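Local coordinates for periplasmic binding protein (Veillonella parvula, PDB 4OVK), which probably binds a solute outside the cytoplasmic membrane and delivers it to an ABC transporter for uptake, at residues S196-Q199 against L200-T203; M223-I226 against M227-P231; R243-D246 against I247-D250. All coordinates share one frame; numbering follows the deposited sequence. Where two conformers were deposited one is given.

Contact 1. Residues S196-Q199 against L200-T203; sequences SVNQ and LMIT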
loop_
_atom_site.group_PDB
_atom_site.type_symbol
_atom_site.label_atom_id
_atom_site.label_comp_id
_atom_site.label_asym_id
_atom_site.label_seq_id
_atom_site.Cartn_x
_atom_site.Cartn_y
_atom_site.Cartn_z
ATOM N N SER A 196 6.834 11.764 4.842
ATOM C CA SER A 196 6.012 10.722 4.208
ATOM C C SER A 196 6.716 10.069 3.031
ATOM O O SER A 196 7.489 10.709 2.311
ATOM C CB SER A 196 4.688 11.300 3.709
ATOM O OG SER A 196 4.910 12.219 2.655
ATOM N N VAL A 197 6.421 8.789 2.826
ATOM C CA VAL A 197 6.828 8.096 1.606
ATOM C C VAL A 197 6.208 8.753 0.367
ATOM O O VAL A 197 6.793 8.721 -0.719
ATOM C CB VAL A 197 6.451 6.601 1.646
ATOM C CG1 VAL A 197 4.933 6.414 1.695
ATOM C CG2 VAL A 197 7.069 5.859 0.463
ATOM N N ASN A 198 5.038 9.360 0.531
ATOM C CA ASN A 198 4.378 10.046 -0.590
ATOM C C ASN A 198 5.254 11.156 -1.196
ATOM O O ASN A 198 5.268 11.348 -2.410
ATOM C CB ASN A 198 3.025 10.633 -0.158
ATOM C CG ASN A 198 2.152 9.625 0.558
ATOM O OD1 ASN A 198 2.380 9.303 1.729
ATOM N ND2 ASN A 198 1.158 9.115 -0.135
ATOM N N GLN A 199 5.991 11.883 -0.357
ATOM C CA GLN A 199 6.886 12.927 -0.883
ATOM C C GLN A 199 8.089 12.317 -1.608
ATOM O O GLN A 199 8.523 12.844 -2.635
ATOM C CB GLN A 199 7.305 13.923 0.198
ATOM C CG GLN A 199 6.140 14.812 0.629
ATOM C CD GLN A 199 6.533 16.220 1.058
ATOM O OE1 GLN A 199 7.690 16.655 0.920
ATOM N NE2 GLN A 199 5.551 16.950 1.589
ATOM N N LEU A 200 8.593 11.193 -1.098
ATOM C CA LEU A 200 9.640 10.446 -1.795
ATOM C C LEU A 200 9.135 9.997 -3.165
ATOM O O LEU A 200 9.864 10.078 -4.144
ATOM C CB LEU A 200 10.103 9.214 -0.998
ATOM C CG LEU A 200 10.745 9.451 0.371
ATOM C CD1 LEU A 200 11.125 8.108 0.984
ATOM C CD2 LEU A 200 11.954 10.375 0.283
HETATM N N MSE A 201 7.887 9.532 -3.228
HETATM C CA MSE A 201 7.311 9.038 -4.496
HETATM C C MSE A 201 7.123 10.196 -5.467
HETATM O O MSE A 201 7.401 10.071 -6.665
HETATM C CB MSE A 201 6.005 8.249 -4.260
HETATM C CG MSE A 201 6.315 6.852 -3.708
HETATM SE SE MSE A 201 4.735 5.674 -3.815
HETATM C CE MSE A 201 3.875 6.810 -2.460
ATOM N N ILE A 202 6.680 11.339 -4.965
ATOM C CA ILE A 202 6.550 12.540 -5.809
ATOM C C ILE A 202 7.912 12.936 -6.409
ATOM O O ILE A 202 8.028 13.214 -7.622
ATOM C CB ILE A 202 5.903 13.710 -5.027
ATOM C CG1 ILE A 202 4.400 13.453 -4.861
ATOM C CG2 ILE A 202 6.123 15.046 -5.739
ATOM C CD1 ILE A 202 3.701 14.379 -3.885
ATOM N N THR A 203 8.947 12.926 -5.570
ATOM C CA THR A 203 10.290 13.298 -6.014
ATOM C C THR A 203 10.806 12.299 -7.051
ATOM O O THR A 203 11.335 12.700 -8.078
ATOM C CB THR A 203 11.275 13.372 -4.829
ATOM O OG1 THR A 203 10.897 14.446 -3.957
ATOM C CG2 THR A 203 12.708 13.602 -5.315
#
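In the serine-capped N-terminal turns of helix 197-204, Val197 and Asn198 bond to Met201 and Ile202. Met201 N donates to Val197 O at 2.9 Å, nearly along the C=O axis. Ile202 N reaches Asn198 O, also at 2.9 Å. Thr203 N reaches Gln199 O at 3.0 Å, and Asn209 ND2 donates to that same oxygen. Ser196 is the N-cap. Its OG accepts from Gln199 N at 3.2 Å and is also bonded to Gly193 O.

Met201 is selenomethionine. Its chain bends at the selenium (chi3 -68°), which brings CE back along the helix toward its start. There CE lies 3.8 Å from Asn198 CA and 4.3 Å from Val197 CG1. Ile202 runs CG1 alongside the carbonyl of Asn198, with CG1 3.3 Å from Asn198 O. The Gln199 amide is held outside the turn: NE2 bonds to Ala192 O and Ala211 O. Met201 and Ile202 both touch Met292 of helix 285-296, and Ile202 also touches Val181.

A serine N-cap thus starts the helix of a beta-alpha-beta crossover, which joins strand 180-184 to its parallel neighbour 208-209.

Contact 2. Residues M223-I226 against M227-P231; sequences MEEI and MTWDP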
loop_
_atom_site.group_PDB
_atom_site.type_symbol
_atom_site.label_atom_id
_atom_site.label_comp_id
_atom_site.label_asym_id
_atom_site.label_seq_id
_atom_site.Cartn_x
_atom_site.Cartn_y
_atom_site.Cartn_z
HETATM N N MSE A 223 -5.679 26.687 4.573
HETATM C CA MSE A 223 -6.067 26.931 3.184
HETATM C C MSE A 223 -5.195 28.020 2.599
HETATM O O MSE A 223 -4.885 27.991 1.408
HETATM C CB MSE A 223 -7.549 27.300 3.096
HETATM C CG MSE A 223 -8.072 27.415 1.665
HETATM SE SE MSE A 223 -8.209 25.639 0.827
HETATM C CE MSE A 223 -7.439 26.062 -0.928
ATOM N N GLU A 224 -4.777 28.976 3.423
ATOM C CA GLU A 224 -3.908 30.054 2.953
ATOM C C GLU A 224 -2.544 29.530 2.469
ATOM O O GLU A 224 -2.050 29.962 1.421
ATOM C CB GLU A 224 -3.739 31.126 4.037
ATOM C CG GLU A 224 -3.022 32.378 3.563
ATOM C CD GLU A 224 -1.579 32.452 4.036
ATOM O OE1 GLU A 224 -1.349 32.914 5.175
ATOM O OE2 GLU A 224 -0.676 32.062 3.261
ATOM N N GLU A 225 -1.953 28.592 3.213
ATOM C CA GLU A 225 -0.694 27.947 2.799
ATOM C C GLU A 225 -0.837 27.270 1.434
ATOM O O GLU A 225 0.028 27.411 0.565
ATOM C CB GLU A 225 -0.244 26.897 3.828
ATOM C CG GLU A 225 0.421 27.460 5.071
ATOM C CD GLU A 225 0.608 26.416 6.160
ATOM O OE1 GLU A 225 1.720 25.853 6.247
ATOM O OE2 GLU A 225 -0.354 26.151 6.919
ATOM N N ILE A 226 -1.931 26.534 1.258
ATOM C CA ILE A 226 -2.182 25.809 0.013
ATOM C C ILE A 226 -2.379 26.780 -1.163
ATOM O O ILE A 226 -1.890 26.527 -2.269
ATOM C CB ILE A 226 -3.375 24.824 0.162
ATOM C CG1 ILE A 226 -3.012 23.704 1.158
ATOM C CG2 ILE A 226 -3.779 24.226 -1.184
ATOM C CD1 ILE A 226 -4.176 22.827 1.561
HETATM N N MSE A 227 -3.070 27.893 -0.917
HETATM C CA MSE A 227 -3.257 28.924 -1.943
HETATM C C MSE A 227 -1.914 29.484 -2.357
HETATM O O MSE A 227 -1.654 29.680 -3.546
HETATM C CB MSE A 227 -4.207 30.012 -1.440
HETATM C CG MSE A 227 -5.639 29.486 -1.326
HETATM SE SE MSE A 227 -6.804 30.794 -0.413
HETATM C CE MSE A 227 -6.908 32.137 -1.856
ATOM N N THR A 228 -1.039 29.708 -1.383
ATOM C CA THR A 228 0.313 30.206 -1.646
ATOM C C THR A 228 1.144 29.218 -2.482
ATOM O O THR A 228 1.777 29.616 -3.475
ATOM C CB THR A 228 1.031 30.531 -0.318
ATOM O OG1 THR A 228 0.313 31.567 0.358
ATOM C CG2 THR A 228 2.466 30.985 -0.544
ATOM N N TRP A 229 1.132 27.941 -2.094
ATOM C CA TRP A 229 1.844 26.897 -2.844
ATOM C C TRP A 229 1.338 26.847 -4.282
ATOM O O TRP A 229 2.130 26.780 -5.219
ATOM C CB TRP A 229 1.673 25.511 -2.201
ATOM C CG TRP A 229 2.234 25.378 -0.809
ATOM C CD1 TRP A 229 3.219 26.128 -0.243
ATOM C CD2 TRP A 229 1.846 24.415 0.178
ATOM N NE1 TRP A 229 3.459 25.708 1.045
ATOM C CE2 TRP A 229 2.635 24.651 1.326
ATOM C CE3 TRP A 229 0.909 23.376 0.205
ATOM C CZ2 TRP A 229 2.511 23.891 2.488
ATOM C CZ3 TRP A 229 0.789 22.614 1.360
ATOM C CH2 TRP A 229 1.587 22.878 2.484
ATOM N N ASP A 230 0.013 26.886 -4.437
ATOM C CA ASP A 230 -0.640 26.841 -5.752
ATOM C C ASP A 230 -0.184 25.619 -6.575
ATOM O O ASP A 230 0.426 25.762 -7.642
ATOM C CB ASP A 230 -0.392 28.155 -6.519
ATOM C CG ASP A 230 -1.429 28.409 -7.603
ATOM O OD1 ASP A 230 -2.421 27.654 -7.684
ATOM O OD2 ASP A 230 -1.271 29.386 -8.369
ATOM N N PRO A 231 -0.475 24.408 -6.075
ATOM C CA PRO A 231 -0.005 23.213 -6.764
ATOM C C PRO A 231 -0.599 23.065 -8.167
ATOM O O PRO A 231 -1.735 23.511 -8.424
ATOM C CB PRO A 231 -0.450 22.071 -5.838
ATOM C CG PRO A 231 -1.595 22.624 -5.075
ATOM C CD PRO A 231 -1.287 24.074 -4.888
#
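Ile226 and Trp229 form the apolar centre, with Ile226 CG1 4.0 Å from Trp229 CZ3. The two side chains cross at a slant. Chi1 of Trp229 (-63°) sets CG opposite its own carbonyl carbon and folds the indole back over the preceding turn. Glu225 O then lies 3.3 Å above the ring plane, toward the rim. This oxygen also accepts from Trp229 N, at 2.9 Å. Two selenomethionines, Met223 and Met227, cross at about a right angle. The methyl CE of Met223 meets CG of Met227 at 3.9 Å.

The polar edge is at Glu224 and Thr228, whose side chains lie side by side and point the same way. Thr228 OG1 is 3.0 Å from Glu224 O and 3.1 Å from Glu224 OE2. Its single proton can serve either acceptor. Asp230 leaves the helix with positive phi, but its N still reaches Ile226 O at 2.9 Å.

Ile226, Trp229 and Pro231 all rest on Leu182 of strand 180-184. Asp230 OD1 bonds to Lys261 N, and the backbone of Pro231 hydrogen-bonds to that of Ala262, both in helix 261-264. From Pro231 the chain runs on to strand 233-236.

Contact 3. Residues R243-D246 against I247-D250; sequences RPDD and IYQD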
loop_
_atom_site.group_PDB
_atom_site.type_symbol
_atom_site.label_atom_id
_atom_site.label_comp_id
_atom_site.label_asym_id
_atom_site.label_seq_id
_atom_site.Cartn_x
_atom_site.Cartn_y
_atom_site.Cartn_z
ATOM N N ARG A 243 -13.296 13.073 -3.356
ATOM C CA ARG A 243 -13.122 12.804 -4.775
ATOM C C ARG A 243 -12.951 14.109 -5.529
ATOM O O ARG A 243 -13.228 15.157 -4.979
ATOM C CB ARG A 243 -14.323 12.027 -5.301
ATOM C CG ARG A 243 -14.227 10.577 -4.907
ATOM C CD ARG A 243 -15.397 9.767 -5.381
ATOM N NE ARG A 243 -15.163 8.369 -5.063
ATOM C CZ ARG A 243 -15.958 7.379 -5.430
ATOM N NH1 ARG A 243 -17.041 7.633 -6.138
ATOM N NH2 ARG A 243 -15.656 6.130 -5.099
ATOM N N PRO A 244 -12.476 14.054 -6.788
ATOM C CA PRO A 244 -12.183 15.311 -7.491
ATOM C C PRO A 244 -13.350 16.315 -7.607
ATOM O O PRO A 244 -13.142 17.516 -7.443
ATOM C CB PRO A 244 -11.735 14.829 -8.871
ATOM C CG PRO A 244 -11.148 13.474 -8.609
ATOM C CD PRO A 244 -12.077 12.883 -7.587
ATOM N N ASP A 245 -14.552 15.838 -7.891
ATOM C CA ASP A 245 -15.700 16.735 -8.005
ATOM C C ASP A 245 -16.015 17.479 -6.692
ATOM O O ASP A 245 -16.611 18.557 -6.728
ATOM C CB ASP A 245 -16.931 15.992 -8.547
ATOM C CG ASP A 245 -16.879 15.779 -10.064
ATOM O OD1 ASP A 245 -15.993 16.346 -10.746
ATOM O OD2 ASP A 245 -17.743 15.038 -10.585
ATOM N N ASP A 246 -15.584 16.939 -5.548
ATOM C CA ASP A 246 -15.718 17.663 -4.257
ATOM C C ASP A 246 -14.891 18.956 -4.221
ATOM O O ASP A 246 -15.297 19.964 -3.621
ATOM C CB ASP A 246 -15.297 16.765 -3.090
ATOM C CG ASP A 246 -16.144 15.490 -2.990
ATOM O OD1 ASP A 246 -17.326 15.512 -3.434
ATOM O OD2 ASP A 246 -15.627 14.466 -2.470
ATOM N N ILE A 247 -13.732 18.911 -4.865
ATOM C CA ILE A 247 -12.863 20.071 -4.996
ATOM C C ILE A 247 -13.376 20.986 -6.120
ATOM O O ILE A 247 -13.510 22.187 -5.929
ATOM C CB ILE A 247 -11.407 19.641 -5.308
ATOM C CG1 ILE A 247 -10.784 18.823 -4.167
ATOM C CG2 ILE A 247 -10.539 20.846 -5.645
ATOM C CD1 ILE A 247 -10.599 19.543 -2.853
ATOM N N TYR A 248 -13.656 20.414 -7.291
ATOM C CA TYR A 248 -14.117 21.211 -8.438
ATOM C C TYR A 248 -15.389 22.013 -8.138
ATOM O O TYR A 248 -15.542 23.146 -8.603
ATOM C CB TYR A 248 -14.363 20.313 -9.666
ATOM C CG TYR A 248 -13.128 19.618 -10.219
ATOM C CD1 TYR A 248 -11.903 20.279 -10.310
ATOM C CD2 TYR A 248 -13.195 18.307 -10.678
ATOM C CE1 TYR A 248 -10.783 19.641 -10.821
ATOM C CE2 TYR A 248 -12.080 17.659 -11.196
ATOM C CZ TYR A 248 -10.877 18.326 -11.264
ATOM O OH TYR A 248 -9.775 17.703 -11.801
ATOM N N GLN A 249 -16.302 21.423 -7.363
ATOM C CA GLN A 249 -17.565 22.078 -7.020
ATOM C C GLN A 249 -17.571 22.731 -5.629
ATOM O O GLN A 249 -18.630 23.105 -5.120
ATOM C CB GLN A 249 -18.707 21.079 -7.132
ATOM C CG GLN A 249 -18.837 20.434 -8.504
ATOM C CD GLN A 249 -20.176 19.736 -8.684
ATOM O OE1 GLN A 249 -21.210 20.202 -8.190
ATOM N NE2 GLN A 249 -20.168 18.616 -9.395
ATOM N N ASP A 250 -16.391 22.874 -5.027
ATOM C CA ASP A 250 -16.224 23.520 -3.714
ATOM C C ASP A 250 -17.289 23.074 -2.723
ATOM O O ASP A 250 -18.072 23.871 -2.210
ATOM C CB ASP A 250 -16.180 25.057 -3.843
ATOM C CG ASP A 250 -14.783 25.579 -4.163
ATOM O OD1 ASP A 250 -13.813 25.241 -3.430
ATOM O OD2 ASP A 250 -14.658 26.339 -5.147
#
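Tyr248 lies back over Pro244, with Asp245 beside it. With CG beside the backbone N of Tyr248 (chi1 -64°), the ring is laid back along the helix onto Pro244. One face of the ring covers Pro244 O, which is 3.3 Å from Tyr248 CD2. Further out, Pro244 CB touches Tyr248 CE2 at 3.7 Å. Asp245 comes from another direction. Its OD1 lies in the ring plane at the edge, 3.4 Å from Tyr248 CD2, and the carboxylate is turned 59° from the ring. Two conformers of Asp245 were deposited, so this edge contact may be only partly populated.

The oxygen under the ring is also a backbone acceptor. Tyr248 N donates to Pro244 O at 2.9 Å, almost straight and in the carbonyl plane. Ile247 N adds a weak bond to the same oxygen. Gln249 N reaches Asp245 O at 3.0 Å, and Gln249 CB and CG pass close to that oxygen.

At the start of the turn, Asp246 OD2 takes the N-H of Arg243 at 2.9 Å from above the carboxylate plane. Asp246 OD1 forms a salt bridge with Lys251 NZ. Far out on the ring, Tyr248 OH bonds to Val268 N. The ring also meets that of His266. Replacing Tyr248 with an alanine is likely to leave Val268 N without this partner and open a gap beside Pro244 CB.

The helix is short and ends at once. Asp250 has positive phi, and its N bonds to Ile247 O at 3.1 Å, while Lys251 N bonds to Asp246 O. This is a Schellman motif, here ending helix 244-248.

Overall arrangement
The three contacts follow one another in series along the chain. None nests in or crosses another, and each closes only a helix turn. Contact 1 comes first, on the helix between strands 180-184 and 208-209. Contact 2 follows on helix 223-229, just before strand 233-236. Contact 3 is on helix 244-248, between strands 233-236 and 268-270. All four strands belong to one parallel sheet. Contacts 1 and 2 both pack on strand 180-184, with centres about 19 Å apart. Contacts 2 and 3 have centres about 16 Å apart and do not touch, but both pack on Trp257. Contact 3 also reaches strand 268-270, at the sheet's edge.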